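Local coordinates for probable alginate O-acetylase AlgJ (Pseudomonas putida, PDB 4O8V), which probably adds acetyl groups to O-2 and O-3 of mannuronate residues in alginate, as part of an inner membrane complex, at residues P9-F20 / K163-P171; E37-T48 / W292-R300. All coordinates share one frame; numbering follows the deposited sequence. Where two conformers were deposited one is given.

Interaction 1 (P9-F20 / K163-P171)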
loop_
_atom_site.group_PDB
_atom_site.type_symbol
_atom_site.label_atom_id
_atom_site.label_comp_id
_atom_site.label_asym_id
_atom_site.label_seq_id
_atom_site.Cartn_x
_atom_site.Cartn_y
_atom_site.Cartn_z
ATOM N N PRO A 9 6.088 -11.582 -14.138
ATOM C CA PRO A 9 5.055 -11.477 -13.100
ATOM C C PRO A 9 4.207 -12.748 -13.035
ATOM O O PRO A 9 3.544 -13.093 -14.017
ATOM C CB PRO A 9 4.223 -10.270 -13.550
ATOM C CG PRO A 9 5.159 -9.464 -14.382
ATOM C CD PRO A 9 6.022 -10.466 -15.095
ATOM N N GLY A 10 4.235 -13.431 -11.889
ATOM C CA GLY A 10 3.625 -14.738 -11.762
ATOM C C GLY A 10 2.911 -15.022 -10.447
ATOM O O GLY A 10 2.726 -14.136 -9.594
ATOM N N VAL A 11 2.504 -16.275 -10.288
ATOM C CA VAL A 11 1.717 -16.681 -9.130
ATOM C C VAL A 11 2.329 -17.929 -8.481
ATOM O O VAL A 11 2.942 -18.756 -9.164
ATOM C CB VAL A 11 0.226 -16.911 -9.539
ATOM C CG1 VAL A 11 0.134 -17.812 -10.742
ATOM C CG2 VAL A 11 -0.591 -17.480 -8.375
ATOM N N VAL A 12 2.209 -18.031 -7.160
ATOM C CA VAL A 12 2.668 -19.187 -6.394
ATOM C C VAL A 12 1.465 -19.843 -5.728
ATOM O O VAL A 12 0.594 -19.160 -5.176
ATOM C CB VAL A 12 3.719 -18.787 -5.326
ATOM C CG1 VAL A 12 4.198 -20.000 -4.541
ATOM C CG2 VAL A 12 4.903 -18.080 -5.987
ATOM N N LEU A 13 1.384 -21.165 -5.821
ATOM C CA LEU A 13 0.274 -21.879 -5.203
ATOM C C LEU A 13 0.532 -22.103 -3.734
ATOM O O LEU A 13 1.618 -22.535 -3.361
ATOM C CB LEU A 13 0.055 -23.236 -5.880
ATOM C CG LEU A 13 -0.185 -23.254 -7.376
ATOM C CD1 LEU A 13 -0.334 -24.721 -7.832
ATOM C CD2 LEU A 13 -1.396 -22.439 -7.739
ATOM N N GLY A 14 -0.464 -21.814 -2.901
ATOM C CA GLY A 14 -0.413 -22.150 -1.488
ATOM C C GLY A 14 -1.355 -23.298 -1.146
ATOM O O GLY A 14 -1.842 -23.990 -2.045
ATOM N N ARG A 15 -1.594 -23.516 0.145
ATOM C CA ARG A 15 -2.544 -24.547 0.599
ATOM C C ARG A 15 -3.965 -24.034 0.535
ATOM O O ARG A 15 -4.172 -22.826 0.490
ATOM C CB ARG A 15 -2.253 -24.987 2.039
ATOM C CG ARG A 15 -0.898 -25.610 2.271
ATOM C CD ARG A 15 -0.842 -26.255 3.664
ATOM N NE ARG A 15 -1.268 -25.308 4.688
ATOM C CZ ARG A 15 -2.240 -25.533 5.566
ATOM N NH1 ARG A 15 -2.881 -26.690 5.568
ATOM N NH2 ARG A 15 -2.567 -24.592 6.444
ATOM N N ASP A 16 -4.943 -24.950 0.552
ATOM C CA ASP A 16 -6.359 -24.575 0.668
ATOM C C ASP A 16 -6.791 -23.576 -0.419
ATOM O O ASP A 16 -7.598 -22.661 -0.158
ATOM C CB ASP A 16 -6.663 -23.986 2.070
ATOM C CG ASP A 16 -6.735 -25.053 3.165
ATOM O OD1 ASP A 16 -6.439 -26.243 2.882
ATOM O OD2 ASP A 16 -7.088 -24.701 4.317
ATOM N N GLN A 17 -6.271 -23.761 -1.632
ATOM C CA GLN A 17 -6.603 -22.908 -2.781
ATOM C C GLN A 17 -6.267 -21.413 -2.538
ATOM O O GLN A 17 -6.935 -20.518 -3.058
ATOM C CB GLN A 17 -8.092 -23.072 -3.180
ATOM C CG GLN A 17 -8.482 -24.529 -3.563
ATOM C CD GLN A 17 -9.631 -24.641 -4.581
ATOM O OE1 GLN A 17 -10.689 -24.017 -4.444
ATOM N NE2 GLN A 17 -9.423 -25.473 -5.604
ATOM N N TRP A 18 -5.207 -21.154 -1.771
ATOM C CA TRP A 18 -4.649 -19.792 -1.655
ATOM C C TRP A 18 -3.636 -19.563 -2.795
ATOM O O TRP A 18 -2.937 -20.496 -3.193
ATOM C CB TRP A 18 -3.958 -19.609 -0.296
ATOM C CG TRP A 18 -4.905 -19.241 0.818
ATOM C CD1 TRP A 18 -5.842 -20.044 1.428
ATOM C CD2 TRP A 18 -5.007 -17.966 1.436
ATOM N NE1 TRP A 18 -6.540 -19.315 2.376
ATOM C CE2 TRP A 18 -6.023 -18.046 2.410
ATOM C CE3 TRP A 18 -4.325 -16.752 1.264
ATOM C CZ2 TRP A 18 -6.392 -16.944 3.199
ATOM C CZ3 TRP A 18 -4.688 -15.668 2.055
ATOM C CH2 TRP A 18 -5.707 -15.774 3.006
ATOM N N LEU A 19 -3.549 -18.330 -3.286
ATOM C CA LEU A 19 -2.591 -17.940 -4.323
ATOM C C LEU A 19 -1.747 -16.796 -3.804
ATOM O O LEU A 19 -2.257 -15.961 -3.092
ATOM C CB LEU A 19 -3.310 -17.483 -5.583
ATOM C CG LEU A 19 -4.292 -18.476 -6.183
ATOM C CD1 LEU A 19 -4.992 -17.814 -7.385
ATOM C CD2 LEU A 19 -3.540 -19.719 -6.610
ATOM N N PHE A 20 -0.483 -16.726 -4.199
ATOM C CA PHE A 20 0.359 -15.587 -3.819
ATOM C C PHE A 20 1.027 -15.002 -5.057
ATOM O O PHE A 20 1.203 -15.699 -6.063
ATOM C CB PHE A 20 1.427 -16.006 -2.808
ATOM C CG PHE A 20 0.880 -16.516 -1.492
ATOM C CD1 PHE A 20 0.640 -15.652 -0.443
ATOM C CD2 PHE A 20 0.642 -17.870 -1.297
ATOM C CE1 PHE A 20 0.150 -16.133 0.793
ATOM C CE2 PHE A 20 0.143 -18.355 -0.070
ATOM C CZ PHE A 20 -0.098 -17.480 0.971
ATOM N N LYS A 163 -13.483 -12.679 -8.520
ATOM C CA LYS A 163 -12.357 -13.399 -9.124
ATOM C C LYS A 163 -11.074 -12.618 -8.879
ATOM O O LYS A 163 -10.955 -11.494 -9.350
ATOM C CB LYS A 163 -12.558 -13.600 -10.635
ATOM C CG LYS A 163 -11.511 -14.545 -11.250
ATOM C CD LYS A 163 -11.799 -14.877 -12.706
ATOM C CE LYS A 163 -10.732 -14.309 -13.627
ATOM N NZ LYS A 163 -11.008 -14.636 -15.055
ATOM N N GLY A 164 -10.130 -13.214 -8.148
ATOM C CA GLY A 164 -8.916 -12.522 -7.726
ATOM C C GLY A 164 -7.919 -12.263 -8.848
ATOM O O GLY A 164 -7.877 -12.986 -9.863
ATOM N N ASP A 165 -7.089 -11.233 -8.666
ATOM C CA ASP A 165 -6.207 -10.801 -9.737
ATOM C C ASP A 165 -5.161 -11.879 -10.056
ATOM O O ASP A 165 -4.731 -12.001 -11.185
ATOM C CB ASP A 165 -5.547 -9.431 -9.403
ATOM C CG ASP A 165 -4.727 -9.412 -8.100
ATOM O OD1 ASP A 165 -4.723 -10.369 -7.289
ATOM O OD2 ASP A 165 -4.079 -8.359 -7.851
ATOM N N LEU A 166 -4.815 -12.696 -9.067
ATOM C CA LEU A 166 -3.836 -13.761 -9.271
ATOM C C LEU A 166 -4.332 -14.932 -10.126
ATOM O O LEU A 166 -3.531 -15.642 -10.741
ATOM C CB LEU A 166 -3.358 -14.282 -7.919
ATOM C CG LEU A 166 -2.496 -13.259 -7.189
ATOM C CD1 LEU A 166 -2.353 -13.649 -5.714
ATOM C CD2 LEU A 166 -1.121 -13.100 -7.883
ATOM N N THR A 167 -5.642 -15.141 -10.175
ATOM C CA THR A 167 -6.164 -16.271 -10.936
ATOM C C THR A 167 -5.850 -16.119 -12.420
ATOM O O THR A 167 -5.753 -17.103 -13.136
ATOM C CB THR A 167 -7.666 -16.419 -10.763
ATOM O OG1 THR A 167 -8.313 -15.372 -11.489
ATOM C CG2 THR A 167 -8.026 -16.299 -9.302
ATOM N N ASN A 168 -5.656 -14.883 -12.872
ATOM C CA ASN A 168 -5.378 -14.641 -14.285
ATOM C C ASN A 168 -3.943 -14.971 -14.681
ATOM O O ASN A 168 -3.622 -15.065 -15.870
ATOM C CB ASN A 168 -5.704 -13.191 -14.632
ATOM C CG ASN A 168 -7.189 -12.904 -14.540
ATOM O OD1 ASN A 168 -7.945 -13.137 -15.495
ATOM N ND2 ASN A 168 -7.625 -12.431 -13.371
ATOM N N PHE A 169 -3.079 -15.150 -13.688
ATOM C CA PHE A 169 -1.709 -15.568 -13.945
ATOM C C PHE A 169 -1.569 -17.071 -13.937
ATOM O O PHE A 169 -0.528 -17.611 -14.315
ATOM C CB PHE A 169 -0.766 -14.952 -12.921
ATOM C CG PHE A 169 -0.599 -13.484 -13.088
ATOM C CD1 PHE A 169 0.320 -12.983 -14.003
ATOM C CD2 PHE A 169 -1.378 -12.602 -12.366
ATOM C CE1 PHE A 169 0.473 -11.616 -14.171
ATOM C CE2 PHE A 169 -1.234 -11.233 -12.527
ATOM C CZ PHE A 169 -0.308 -10.740 -13.431
ATOM N N LEU A 170 -2.620 -17.762 -13.519
ATOM C CA LEU A 170 -2.601 -19.213 -13.577
ATOM C C LEU A 170 -2.684 -19.687 -15.020
ATOM O O LEU A 170 -3.405 -19.101 -15.828
ATOM C CB LEU A 170 -3.755 -19.811 -12.778
ATOM C CG LEU A 170 -3.704 -19.730 -11.255
ATOM C CD1 LEU A 170 -5.073 -20.082 -10.710
ATOM C CD2 LEU A 170 -2.633 -20.672 -10.709
ATOM N N PRO A 171 -1.930 -20.743 -15.353
ATOM C CA PRO A 171 -2.202 -21.481 -16.589
ATOM C C PRO A 171 -3.584 -22.130 -16.547
ATOM O O PRO A 171 -4.083 -22.553 -17.589
ATOM C CB PRO A 171 -1.089 -22.531 -16.619
ATOM C CG PRO A 171 0.044 -21.878 -15.865
ATOM C CD PRO A 171 -0.620 -21.091 -14.770
#
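The Phe-169 ring slants against the start of the other segment. Its CD1 comes to 3.2 Å from Pro-9 O, and the CA of Gly-10 also meets the ring obliquely. Pro-9 CB is near CE1 as well, but this proline is poorly ordered, so its place is less certain. The side chain of Phe-20 leaves the backbone away from 163-171, and its ring makes a cation-pi contact with Lys-64, while its backbone touches Leu-166.

Val-11 fits beside the base of Phe-169. Its CG1 sits between the backbone N and the carbonyl carbon (chi1 50°), which brings it 3.6 Å from Phe-169 O and next to Phe-169 CB. Strands 11-13 and 19-21 form a beta-hairpin, with Val-12 and Phe-20 as a hydrogen-bonded pair. Val-11, Leu-13 and Leu-19 therefore share one face of it. That face packs on a turn with helical backbone angles in the loop between strands 152-162 and 184-193 of this SGNH hydrolase-like fold.

Leu-166 carries much of the contact. Its CB lies 3.9 Å from Leu-19 CD1, and its CD1 reaches 3.5 Å from Leu-19 O. Leu-170 spreads its two methyls: CD2 is 3.7 Å from Leu-13 CD2, and CD1 meets Leu-19 CD1. Thr-167 OG1 bonds back to Gly-164 O (2.9 Å) in the carbonyl plane, and its CG2 abuts Leu-19 CD1. The same turn borders the probable catalytic site: Asp-165 N bonds to Asp-120 OD2, and the Asp-165 side chain touches His-122.

Interaction 2 (E37-T48 / W292-R300)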
loop_
_atom_site.group_PDB
_atom_site.type_symbol
_atom_site.label_atom_id
_atom_site.label_comp_id
_atom_site.label_asym_id
_atom_site.label_seq_id
_atom_site.Cartn_x
_atom_site.Cartn_y
_atom_site.Cartn_z
ATOM N N GLU A 37 18.591 2.463 -3.653
ATOM C CA GLU A 37 18.219 3.496 -4.613
ATOM C C GLU A 37 16.789 3.965 -4.305
ATOM O O GLU A 37 16.522 5.173 -4.174
ATOM C CB GLU A 37 18.368 2.941 -6.037
ATOM C CG GLU A 37 18.630 3.963 -7.122
ATOM C CD GLU A 37 19.871 4.842 -6.900
ATOM O OE1 GLU A 37 20.852 4.405 -6.252
ATOM O OE2 GLU A 37 19.859 5.987 -7.395
ATOM N N ASN A 38 15.878 3.007 -4.139
ATOM C CA ASN A 38 14.502 3.330 -3.771
ATOM C C ASN A 38 14.399 4.068 -2.428
ATOM O O ASN A 38 13.586 4.982 -2.293
ATOM C CB ASN A 38 13.632 2.072 -3.737
ATOM C CG ASN A 38 13.266 1.593 -5.122
ATOM O OD1 ASN A 38 13.192 2.388 -6.068
ATOM N ND2 ASN A 38 13.056 0.284 -5.262
ATOM N N LEU A 39 15.210 3.693 -1.439
ATOM C CA LEU A 39 15.175 4.392 -0.157
ATOM C C LEU A 39 15.659 5.838 -0.288
ATOM O O LEU A 39 15.148 6.731 0.398
ATOM C CB LEU A 39 16.023 3.667 0.877
ATOM C CG LEU A 39 15.366 2.379 1.363
ATOM C CD1 LEU A 39 16.410 1.395 1.932
ATOM C CD2 LEU A 39 14.266 2.676 2.383
ATOM N N ALA A 40 16.657 6.061 -1.137
ATOM C CA ALA A 40 17.151 7.425 -1.343
ATOM C C ALA A 40 16.056 8.263 -1.990
ATOM O O ALA A 40 15.895 9.448 -1.681
ATOM C CB ALA A 40 18.426 7.427 -2.199
ATOM N N LEU A 41 15.278 7.646 -2.868
ATOM C CA LEU A 41 14.145 8.351 -3.475
ATOM C C LEU A 41 13.018 8.608 -2.483
ATOM O O LEU A 41 12.417 9.691 -2.486
ATOM C CB LEU A 41 13.626 7.583 -4.689
ATOM C CG LEU A 41 14.638 7.620 -5.837
ATOM C CD1 LEU A 41 14.238 6.644 -6.933
ATOM C CD2 LEU A 41 14.725 9.050 -6.364
ATOM N N ILE A 42 12.710 7.629 -1.634
ATOM C CA ILE A 42 11.712 7.839 -0.598
ATOM C C ILE A 42 12.098 8.987 0.338
ATOM O O ILE A 42 11.264 9.819 0.701
ATOM C CB ILE A 42 11.506 6.552 0.243
ATOM C CG1 ILE A 42 10.815 5.481 -0.600
ATOM C CG2 ILE A 42 10.742 6.859 1.535
ATOM C CD1 ILE A 42 10.882 4.077 0.043
ATOM N N ARG A 43 13.368 9.022 0.728
ATOM C CA ARG A 43 13.873 10.070 1.594
ATOM C C ARG A 43 13.772 11.449 0.914
ATOM O O ARG A 43 13.432 12.451 1.555
ATOM C CB ARG A 43 15.317 9.769 1.992
ATOM C CG ARG A 43 15.903 10.754 2.980
ATOM C CD ARG A 43 17.322 11.123 2.618
ATOM N NE ARG A 43 18.242 9.994 2.651
ATOM C CZ ARG A 43 19.066 9.669 1.657
ATOM N NH1 ARG A 43 19.870 8.618 1.780
ATOM N NH2 ARG A 43 19.083 10.386 0.540
ATOM N N GLY A 44 14.056 11.489 -0.378
ATOM C CA GLY A 44 13.964 12.735 -1.127
ATOM C C GLY A 44 12.530 13.221 -1.223
ATOM O O GLY A 44 12.248 14.420 -1.154
ATOM N N VAL A 45 11.613 12.278 -1.376
ATOM C CA VAL A 45 10.195 12.603 -1.383
ATOM C C VAL A 45 9.775 13.185 -0.032
ATOM O O VAL A 45 9.104 14.220 0.014
ATOM C CB VAL A 45 9.340 11.371 -1.723
ATOM C CG1 VAL A 45 7.900 11.630 -1.356
ATOM C CG2 VAL A 45 9.499 11.017 -3.222
ATOM N N ARG A 46 10.182 12.541 1.059
ATOM C CA ARG A 46 9.909 13.049 2.407
ATOM C C ARG A 46 10.400 14.487 2.573
ATOM O O ARG A 46 9.698 15.337 3.131
ATOM C CB ARG A 46 10.567 12.167 3.464
ATOM C CG ARG A 46 10.416 12.664 4.892
ATOM C CD ARG A 46 11.782 13.003 5.506
ATOM N NE ARG A 46 11.680 13.459 6.889
ATOM C CZ ARG A 46 11.920 14.707 7.291
ATOM N NH1 ARG A 46 12.290 15.624 6.412
ATOM N NH2 ARG A 46 11.801 15.032 8.574
ATOM N N ASP A 47 11.612 14.750 2.103
ATOM C CA ASP A 47 12.197 16.077 2.270
ATOM C C ASP A 47 11.451 17.110 1.406
ATOM O O ASP A 47 11.218 18.252 1.839
ATOM C CB ASP A 47 13.687 16.065 1.905
ATOM C CG ASP A 47 14.542 15.295 2.900
ATOM O OD1 ASP A 47 14.061 14.917 4.002
ATOM O OD2 ASP A 47 15.727 15.075 2.580
ATOM N N THR A 48 11.091 16.711 0.189
ATOM C CA THR A 48 10.340 17.576 -0.729
ATOM C C THR A 48 8.961 17.956 -0.145
ATOM O O THR A 48 8.567 19.130 -0.148
ATOM C CB THR A 48 10.150 16.888 -2.092
ATOM O OG1 THR A 48 11.424 16.686 -2.704
ATOM C CG2 THR A 48 9.267 17.713 -3.015
ATOM N N TRP A 292 16.044 16.333 -11.808
ATOM C CA TRP A 292 15.087 16.260 -10.723
ATOM C C TRP A 292 15.308 15.011 -9.887
ATOM O O TRP A 292 15.215 15.044 -8.657
ATOM C CB TRP A 292 13.664 16.293 -11.250
ATOM C CG TRP A 292 12.698 16.378 -10.120
ATOM C CD1 TRP A 292 12.732 17.261 -9.071
ATOM C CD2 TRP A 292 11.563 15.547 -9.909
ATOM N NE1 TRP A 292 11.681 17.021 -8.219
ATOM C CE2 TRP A 292 10.946 15.976 -8.714
ATOM C CE3 TRP A 292 11.009 14.477 -10.611
ATOM C CZ2 TRP A 292 9.795 15.374 -8.214
ATOM C CZ3 TRP A 292 9.872 13.884 -10.113
ATOM C CH2 TRP A 292 9.274 14.334 -8.927
ATOM N N ILE A 293 15.636 13.906 -10.553
ATOM C CA ILE A 293 15.943 12.683 -9.841
ATOM C C ILE A 293 17.128 12.944 -8.916
ATOM O O ILE A 293 17.109 12.527 -7.757
ATOM C CB ILE A 293 16.243 11.519 -10.816
ATOM C CG1 ILE A 293 14.957 11.141 -11.561
ATOM C CG2 ILE A 293 16.831 10.317 -10.058
ATOM C CD1 ILE A 293 15.163 10.134 -12.684
ATOM N N ALA A 294 18.126 13.668 -9.422
ATOM C CA ALA A 294 19.329 13.985 -8.668
ATOM C C ALA A 294 19.000 14.788 -7.413
ATOM O O ALA A 294 19.580 14.556 -6.351
ATOM C CB ALA A 294 20.321 14.768 -9.535
ATOM N N GLN A 295 18.085 15.741 -7.555
ATOM C CA GLN A 295 17.681 16.599 -6.440
ATOM C C GLN A 295 17.073 15.784 -5.306
ATOM O O GLN A 295 17.371 16.005 -4.128
ATOM C CB GLN A 295 16.679 17.650 -6.912
ATOM C CG GLN A 295 17.279 18.728 -7.765
ATOM C CD GLN A 295 16.360 19.918 -7.894
ATOM O OE1 GLN A 295 15.251 19.921 -7.349
ATOM N NE2 GLN A 295 16.815 20.943 -8.609
ATOM N N LEU A 296 16.227 14.835 -5.686
ATOM C CA LEU A 296 15.549 13.964 -4.738
ATOM C C LEU A 296 16.554 13.128 -3.959
ATOM O O LEU A 296 16.462 13.011 -2.743
ATOM C CB LEU A 296 14.547 13.051 -5.462
ATOM C CG LEU A 296 13.220 13.662 -5.921
ATOM C CD1 LEU A 296 12.436 12.693 -6.803
ATOM C CD2 LEU A 296 12.378 14.053 -4.710
ATOM N N LYS A 297 17.533 12.562 -4.654
ATOM C CA LYS A 297 18.483 11.683 -3.990
ATOM C C LYS A 297 19.472 12.458 -3.136
ATOM O O LYS A 297 20.009 11.929 -2.167
ATOM C CB LYS A 297 19.219 10.826 -5.020
ATOM C CG LYS A 297 18.344 9.761 -5.688
ATOM C CD LYS A 297 19.115 9.049 -6.799
ATOM C CE LYS A 297 20.564 8.836 -6.382
ATOM N NZ LYS A 297 21.350 8.023 -7.347
ATOM N N ASN A 298 19.711 13.718 -3.493
ATOM C CA ASN A 298 20.728 14.523 -2.818
ATOM C C ASN A 298 20.138 15.516 -1.832
ATOM O O ASN A 298 20.807 16.475 -1.450
ATOM C CB ASN A 298 21.580 15.292 -3.836
ATOM C CG ASN A 298 22.298 14.383 -4.812
ATOM O OD1 ASN A 298 22.342 13.165 -4.631
ATOM N ND2 ASN A 298 22.879 14.976 -5.851
ATOM N N SER A 299 18.895 15.286 -1.416
ATOM C CA SER A 299 18.159 16.264 -0.609
ATOM C C SER A 299 18.799 16.536 0.754
ATOM O O SER A 299 18.508 17.556 1.382
ATOM C CB SER A 299 16.713 15.809 -0.409
ATOM O OG SER A 299 16.655 14.573 0.280
ATOM N N ARG A 300 19.661 15.629 1.210
ATOM C CA ARG A 300 20.385 15.820 2.467
ATOM C C ARG A 300 21.752 16.457 2.215
ATOM O O ARG A 300 22.259 16.430 1.093
ATOM C CB ARG A 300 20.557 14.490 3.202
ATOM C CG ARG A 300 19.252 13.769 3.510
ATOM C CD ARG A 300 18.505 14.410 4.670
ATOM N NE ARG A 300 17.099 14.006 4.721
ATOM C CZ ARG A 300 16.598 13.087 5.549
ATOM N NH1 ARG A 300 17.390 12.454 6.408
ATOM N NH2 ARG A 300 15.297 12.809 5.519
#
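Asp-47 reaches from its helix to Ser-299 and Arg-300. Its CB lies 3.7 Å from Ser-299 OG. Beyond CG, OD2 takes two donors. Arg-300 NE meets its syn lone pair (2.8 Å, 162°), and Ser-299 OG comes to the anti side (2.5 Å). OD1 receives Arg-300 NH2 on the syn side (2.9 Å) and Arg-46 NH1 on the anti side. Arg-300 thus grips the carboxylate side-on, with the two planes 31° apart. With an alanine in its place, the charge of Arg-300 would probably be left without this mate, and Ser-299 OG without this acceptor. Arg-43 CG lies over one face of the Arg-300 guanidinium. Arg-46 NH1 also bonds to Gln-50, and Arg-300 to Ala-95 O and Asn-96.

At the crossing, Gly-44 CA lies 3.0 Å from Leu-296 O, where a side chain would clash. Lys-297 crosses Leu-41 at a slant, its CG against Leu-41 CD2, and bends at chi3 to a short salt bridge with Glu-37. Leu-296 is a knob in the hole formed by Leu-41, Gly-44, Val-45 and Thr-48. This is a single knob-into-hole at the close crossing of two nearly perpendicular helices (85°, axes 8.1 Å apart), flanked by a salt-bridge network.

Interactions 1 and 2 lie on opposite sides of the chain's centre, with centres about 35 Å apart and no touch between them. Both are partly buried and far from the middle of the protein. They share no secondary-structure element, although strand 19-21 leads on to helix 31-51. Interaction 1 joins a hairpin to a loop. It is apolar, with no hydrogen bond between its segments, and it lies beside the probable active site. Interaction 2 joins helix 31-51 to helix 290-297 and the tail after it, away from the annotated sites. There leucine packing is joined by salt bridges at the margins, one of them to the buried Asp-47.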